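Local atomic coordinates of lysyl-trna-dependent l-ysyl-phosphatidylgycerol synthase (Bacillus licheniformis, PDB entry 4V36), a protein that transfers lysine from lysyl-tRNA to the membrane lipid phosphatidylglycerol, a modification linked to bacterial resistance. Residues Glu205-Met210 with Arg227-Ala232; Phe256-Ala261 with Ser297-Tyr302. One frame throughout, in Å; residues are numbered along the deposited sequence.

Contact 1. Residues Glu205-Met210 with Arg227-Ala232; sequences EIVAFM and RYSKKA. With LYN (2,6-diamino-hexanoic acid amide), chain C.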
loop_
_atom_site.group_PDB
_atom_site.type_symbol
_atom_site.label_atom_id
_atom_site.label_comp_id
_atom_site.label_asym_id
_atom_site.label_seq_id
_atom_site.Cartn_x
_atom_site.Cartn_y
_atom_site.Cartn_z
ATOM N N GLU A 205 12.123 -23.304 10.488
ATOM C CA GLU A 205 11.336 -23.270 9.263
ATOM C C GLU A 205 10.543 -21.974 9.146
ATOM O O GLU A 205 9.773 -21.622 10.039
ATOM C CB GLU A 205 10.386 -24.468 9.198
ATOM C CG GLU A 205 9.575 -24.533 7.915
ATOM C CD GLU A 205 8.558 -25.656 7.921
ATOM O OE1 GLU A 205 8.366 -26.281 8.986
ATOM O OE2 GLU A 205 7.951 -25.912 6.860
ATOM N N ILE A 206 10.741 -21.270 8.037
ATOM C CA ILE A 206 10.024 -20.029 7.770
ATOM C C ILE A 206 8.543 -20.304 7.532
ATOM O O ILE A 206 8.180 -21.011 6.592
ATOM C CB ILE A 206 10.608 -19.296 6.549
ATOM C CG1 ILE A 206 12.093 -18.996 6.766
ATOM C CG2 ILE A 206 9.835 -18.018 6.269
ATOM C CD1 ILE A 206 12.754 -18.305 5.594
ATOM N N VAL A 207 7.692 -19.746 8.387
ATOM C CA VAL A 207 6.254 -19.955 8.265
ATOM C C VAL A 207 5.521 -18.680 7.860
ATOM O O VAL A 207 4.325 -18.711 7.579
ATOM C CB VAL A 207 5.646 -20.479 9.579
ATOM C CG1 VAL A 207 6.346 -21.757 10.014
ATOM C CG2 VAL A 207 5.734 -19.420 10.665
ATOM N N ALA A 208 6.242 -17.561 7.832
ATOM C CA ALA A 208 5.652 -16.280 7.449
ATOM C C ALA A 208 6.723 -15.273 7.043
ATOM O O ALA A 208 7.851 -15.334 7.527
ATOM C CB ALA A 208 4.810 -15.720 8.591
ATOM N N PHE A 209 6.371 -14.347 6.155
ATOM C CA PHE A 209 7.300 -13.289 5.773
ATOM C C PHE A 209 6.591 -11.988 5.416
ATOM O O PHE A 209 5.436 -11.989 4.987
ATOM C CB PHE A 209 8.182 -13.737 4.602
ATOM C CG PHE A 209 7.474 -13.770 3.274
ATOM C CD1 PHE A 209 6.794 -14.905 2.865
ATOM C CD2 PHE A 209 7.508 -12.672 2.425
ATOM C CE1 PHE A 209 6.148 -14.941 1.643
ATOM C CE2 PHE A 209 6.864 -12.703 1.203
ATOM C CZ PHE A 209 6.185 -13.839 0.810
ATOM N N MET A 210 7.300 -10.878 5.604
ATOM C CA MET A 210 6.810 -9.554 5.239
ATOM C C MET A 210 7.959 -8.719 4.693
ATOM O O MET A 210 9.094 -8.860 5.141
ATOM C CB MET A 210 6.184 -8.841 6.442
ATOM C CG MET A 210 5.026 -9.573 7.096
ATOM S SD MET A 210 5.226 -9.673 8.883
ATOM C CE MET A 210 6.719 -10.658 8.994
ATOM N N ARG A 227 2.456 -12.805 4.229
ATOM C CA ARG A 227 1.992 -14.124 3.824
ATOM C C ARG A 227 2.514 -15.210 4.752
ATOM O O ARG A 227 3.625 -15.117 5.272
ATOM C CB ARG A 227 2.403 -14.400 2.376
ATOM C CG ARG A 227 1.889 -13.335 1.415
ATOM C CD ARG A 227 2.246 -13.593 -0.033
ATOM N NE ARG A 227 1.666 -12.557 -0.883
ATOM C CZ ARG A 227 1.759 -12.529 -2.207
ATOM N NH1 ARG A 227 2.413 -13.485 -2.852
ATOM N NH2 ARG A 227 1.193 -11.541 -2.886
ATOM N N TYR A 228 1.698 -16.238 4.960
ATOM C CA TYR A 228 2.034 -17.309 5.887
ATOM C C TYR A 228 1.565 -18.666 5.374
ATOM O O TYR A 228 0.596 -18.753 4.620
ATOM C CB TYR A 228 1.426 -17.027 7.262
ATOM C CG TYR A 228 -0.040 -16.654 7.217
ATOM C CD1 TYR A 228 -1.025 -17.631 7.169
ATOM C CD2 TYR A 228 -0.438 -15.324 7.228
ATOM C CE1 TYR A 228 -2.365 -17.295 7.127
ATOM C CE2 TYR A 228 -1.777 -14.978 7.187
ATOM C CZ TYR A 228 -2.734 -15.968 7.136
ATOM O OH TYR A 228 -4.067 -15.631 7.096
ATOM N N SER A 229 2.258 -19.721 5.787
ATOM C CA SER A 229 1.905 -21.078 5.380
ATOM C C SER A 229 0.785 -21.642 6.251
ATOM O O SER A 229 0.357 -21.006 7.213
ATOM C CB SER A 229 3.132 -21.989 5.439
ATOM O OG SER A 229 3.710 -21.979 6.731
ATOM N N LYS A 230 0.318 -22.839 5.912
ATOM C CA LYS A 230 -0.797 -23.454 6.623
ATOM C C LYS A 230 -0.393 -23.958 8.005
ATOM O O LYS A 230 -1.249 -24.214 8.851
ATOM C CB LYS A 230 -1.386 -24.607 5.804
ATOM C CG LYS A 230 -1.930 -24.195 4.446
ATOM C CD LYS A 230 -2.934 -23.062 4.571
ATOM C CE LYS A 230 -3.412 -22.594 3.206
ATOM N NZ LYS A 230 -4.226 -21.348 3.298
ATOM N N LYS A 231 0.909 -24.105 8.233
ATOM C CA LYS A 231 1.397 -24.584 9.521
ATOM C C LYS A 231 1.590 -23.435 10.506
ATOM O O LYS A 231 2.014 -23.644 11.642
ATOM C CB LYS A 231 2.706 -25.358 9.354
ATOM C CG LYS A 231 3.862 -24.534 8.817
ATOM C CD LYS A 231 5.177 -25.284 8.959
ATOM C CE LYS A 231 5.111 -26.656 8.306
ATOM N NZ LYS A 231 4.888 -26.565 6.836
ATOM N N ALA A 232 1.278 -22.220 10.064
ATOM C CA ALA A 232 1.326 -21.058 10.940
ATOM C C ALA A 232 0.152 -21.090 11.913
ATOM O O ALA A 232 -0.985 -21.332 11.507
ATOM C CB ALA A 232 1.313 -19.775 10.128
HETATM N N LYN C . 0.071 -9.818 0.720
HETATM C CA LYN C . -0.225 -9.362 -0.627
HETATM C CB LYN C . -1.539 -9.979 -1.098
HETATM C CG LYN C . -1.947 -9.484 -2.480
HETATM C CD LYN C . -2.750 -10.542 -3.228
HETATM C CE LYN C . -4.045 -10.886 -2.502
HETATM N NZ LYN C . -4.772 -11.946 -3.251
HETATM C C LYN C . -0.320 -7.864 -0.651
HETATM O O LYN C . -0.910 -7.285 0.249
HETATM N NT LYN C . 0.255 -7.198 -1.652
#

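Contact 2. Residues Phe256-Ala261 with Ser297-Tyr302; sequences FNMGMA and SFKEKY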
loop_
_atom_site.group_PDB
_atom_site.type_symbol
_atom_site.label_atom_id
_atom_site.label_comp_id
_atom_site.label_asym_id
_atom_site.label_seq_id
_atom_site.Cartn_x
_atom_site.Cartn_y
_atom_site.Cartn_z
ATOM N N PHE A 256 3.700 3.283 12.512
ATOM C CA PHE A 256 3.587 2.180 11.566
ATOM C C PHE A 256 2.287 2.284 10.777
ATOM O O PHE A 256 1.219 2.503 11.347
ATOM C CB PHE A 256 3.658 0.832 12.288
ATOM C CG PHE A 256 3.857 -0.340 11.365
ATOM C CD1 PHE A 256 2.779 -0.931 10.724
ATOM C CD2 PHE A 256 5.123 -0.852 11.142
ATOM C CE1 PHE A 256 2.962 -2.007 9.875
ATOM C CE2 PHE A 256 5.314 -1.929 10.294
ATOM C CZ PHE A 256 4.231 -2.507 9.660
ATOM N N ASN A 257 2.386 2.127 9.462
ATOM C CA ASN A 257 1.213 2.156 8.598
ATOM C C ASN A 257 0.699 0.741 8.355
ATOM O O ASN A 257 1.348 -0.053 7.679
ATOM C CB ASN A 257 1.547 2.843 7.270
ATOM C CG ASN A 257 0.310 3.220 6.473
ATOM O OD1 ASN A 257 -0.753 2.615 6.617
ATOM N ND2 ASN A 257 0.447 4.228 5.618
ATOM N N MET A 258 -0.465 0.428 8.913
ATOM C CA MET A 258 -1.039 -0.906 8.772
ATOM C C MET A 258 -1.831 -1.058 7.478
ATOM O O MET A 258 -2.484 -2.076 7.256
ATOM C CB MET A 258 -1.937 -1.234 9.965
ATOM C CG MET A 258 -1.206 -1.326 11.289
ATOM S SD MET A 258 -2.260 -1.997 12.588
ATOM C CE MET A 258 -2.608 -3.625 11.928
ATOM N N GLY A 259 -1.776 -0.040 6.625
ATOM C CA GLY A 259 -2.498 -0.074 5.368
ATOM C C GLY A 259 -3.900 0.484 5.502
ATOM O O GLY A 259 -4.345 0.820 6.600
ATOM N N MET A 260 -4.605 0.573 4.379
ATOM C CA MET A 260 -5.931 1.177 4.364
ATOM C C MET A 260 -6.998 0.229 4.902
ATOM O O MET A 260 -6.925 -0.986 4.716
ATOM C CB MET A 260 -6.294 1.626 2.945
ATOM C CG MET A 260 -7.462 2.601 2.887
ATOM S SD MET A 260 -7.721 3.296 1.244
ATOM C CE MET A 260 -8.227 1.839 0.340
ATOM N N ALA A 261 -7.986 0.801 5.579
ATOM C CA ALA A 261 -9.127 0.049 6.078
ATOM C C ALA A 261 -10.412 0.705 5.584
ATOM O O ALA A 261 -10.424 1.905 5.305
ATOM C CB ALA A 261 -9.100 -0.016 7.598
ATOM N N SER A 297 -12.183 -3.393 12.134
ATOM C CA SER A 297 -12.024 -3.746 13.541
ATOM C C SER A 297 -10.683 -4.415 13.824
ATOM O O SER A 297 -10.152 -4.307 14.929
ATOM C CB SER A 297 -13.163 -4.664 13.988
ATOM O OG SER A 297 -13.149 -5.881 13.262
ATOM N N PHE A 298 -10.142 -5.108 12.827
ATOM C CA PHE A 298 -8.853 -5.773 12.970
ATOM C C PHE A 298 -7.748 -4.760 13.248
ATOM O O PHE A 298 -6.889 -4.981 14.099
ATOM C CB PHE A 298 -8.519 -6.585 11.717
ATOM C CG PHE A 298 -7.170 -7.251 11.765
ATOM C CD1 PHE A 298 -7.010 -8.475 12.391
ATOM C CD2 PHE A 298 -6.063 -6.653 11.183
ATOM C CE1 PHE A 298 -5.773 -9.089 12.437
ATOM C CE2 PHE A 298 -4.825 -7.262 11.226
ATOM C CZ PHE A 298 -4.680 -8.482 11.854
ATOM N N LYS A 299 -7.777 -3.649 12.520
ATOM C CA LYS A 299 -6.777 -2.602 12.681
ATOM C C LYS A 299 -7.132 -1.665 13.832
ATOM O O LYS A 299 -6.250 -1.089 14.470
ATOM C CB LYS A 299 -6.631 -1.801 11.386
ATOM C CG LYS A 299 -6.316 -2.643 10.162
ATOM C CD LYS A 299 -6.089 -1.768 8.940
ATOM C CE LYS A 299 -5.817 -2.602 7.702
ATOM N NZ LYS A 299 -4.661 -3.515 7.898
ATOM N N GLU A 300 -8.427 -1.525 14.092
ATOM C CA GLU A 300 -8.918 -0.571 15.081
ATOM C C GLU A 300 -8.494 -0.945 16.500
ATOM O O GLU A 300 -8.309 -0.071 17.348
ATOM C CB GLU A 300 -10.443 -0.464 14.996
ATOM C CG GLU A 300 -11.001 0.908 15.350
ATOM C CD GLU A 300 -11.026 1.172 16.843
ATOM O OE1 GLU A 300 -11.141 0.199 17.619
ATOM O OE2 GLU A 300 -10.926 2.352 17.242
ATOM N N LYS A 301 -8.327 -2.239 16.754
ATOM C CA LYS A 301 -7.986 -2.712 18.094
ATOM C C LYS A 301 -6.547 -2.363 18.477
ATOM O O LYS A 301 -6.133 -2.573 19.617
ATOM C CB LYS A 301 -8.206 -4.222 18.204
ATOM C CG LYS A 301 -7.239 -5.065 17.393
ATOM C CD LYS A 301 -7.515 -6.548 17.599
ATOM C CE LYS A 301 -6.499 -7.411 16.870
ATOM N NZ LYS A 301 -6.537 -7.200 15.397
ATOM N N TYR A 302 -5.792 -1.832 17.522
ATOM C CA TYR A 302 -4.446 -1.347 17.795
ATOM C C TYR A 302 -4.479 0.144 18.118
ATOM O O TYR A 302 -3.435 0.779 18.266
ATOM C CB TYR A 302 -3.519 -1.618 16.608
ATOM C CG TYR A 302 -3.209 -3.083 16.401
ATOM C CD1 TYR A 302 -2.204 -3.707 17.127
ATOM C CD2 TYR A 302 -3.920 -3.842 15.481
ATOM C CE1 TYR A 302 -1.916 -5.047 16.945
ATOM C CE2 TYR A 302 -3.639 -5.182 15.290
ATOM C CZ TYR A 302 -2.637 -5.780 16.025
ATOM O OH TYR A 302 -2.351 -7.115 15.842
#

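Contact 1. Residues Glu205-Met210 with Arg227-Ala232
Arg227 and Phe209 form an antiparallel hydrogen-bonded pair, Arg227 N reaching Phe209 O at 3.2 Å and Phe209 N returning to Arg227 O at 3.0 Å. Their side chains run alongside each other in the same direction, ring and guanidinium planes 61° apart, with Phe209 CE1 3.9 Å from Arg227 CB. Extended from CG to NE, Arg227 carries its guanidinium past the ring to the bound lysine amide, whose N lies in the guanidinium plane at its edge; Arg227 NH2 is 3.4 Å from the ligand CA. Glu178, through a salt bridge, and Ser169, through a hydrogen bond, fix this group. On the other face of the sheet, Tyr228 CB packs on Ala208 CB, and its ring meets Trp172 edge-to-face. Ser229 N donates to Val207 O (2.9 Å), and OG adds a weak second bond. Lys231 CG and CD cross Val207 CG1, and bends at the last two torsions then turn NZ to Glu205 OE2 (3.1 Å), a salt bridge whose hydrogen bond is weak. Ala232 N bonds back to Ser229 O, closing a type I turn. With a classic bulge at Val207-Ala208 against Leu199, the pairing belongs to a beta hairpin whose second strand delivers Arg227 to the ligand pocket.

Contact 2. Residues Phe256-Ala261 with Ser297-Tyr302
The Tyr302 ring receives Met258 obliquely in a Met-aromatic contact: Met258 SD lies 4.4 Å from the Tyr302 ring centroid and 36° off its normal, while Met258 CE is 3.8 Å from Tyr302 CD2. In the plane of the same ring, at its edge, sits Lys299 O. The neighbouring Phe298 ring has Lys301 NZ over one face, 3.3 Å above the plane and displaced toward the rim, and Met258 CE comes to it obliquely at CE2. The contact joins strand 255-261 of the central sheet to helix 296-300 and the residues that follow it. Bent at its last torsion, the Met258 chain turns its methyl group toward both rings, and Phe241 of helix 236-251 adds to the apolar surroundings. Asp238 from that helix takes the Tyr302 hydroxyl in a hydrogen bond and Lys301 NZ in a salt bridge, anchoring the aromatic side of the contact.

Beside this apolar cluster, buried Lys299 reaches across to the strand. Its aliphatic part passes Ala261 CB, 3.7 Å from Lys299 CD, and CE nears Met260 O. On the strand itself, Asn257 OD1 accepts from Gly259 N at 2.8 Å in an Asx turn. The same peptide is held at its carbonyl too: a final bend at chi4 (-56°) brings Lys299 NZ within 2.7 Å of Met258 O, the donor tilted 32° from the carbonyl plane.

How the contacts relate
Both contacts reach one mixed sheet, in which strands 220-228 and 255-261 are neighbours, yet their centres stand 21 Å apart and their nearest atoms about 7 Å. Contact 1 lies farther from the centre of the chain and is partly buried: strand meets strand by backbone bonding, with a charged pair at its outer end and an arginine at the ligand. Contact 2 is buried and joins a strand to helix 296-300 and the residues after it, by side chains packing on side chains and Lys299 donating a hydrogen bond to a backbone carbonyl. Helix 236-251 borders both, through Met237 and Leu240 at contact 1 and through Met237, Asp238 and Phe241 at contact 2.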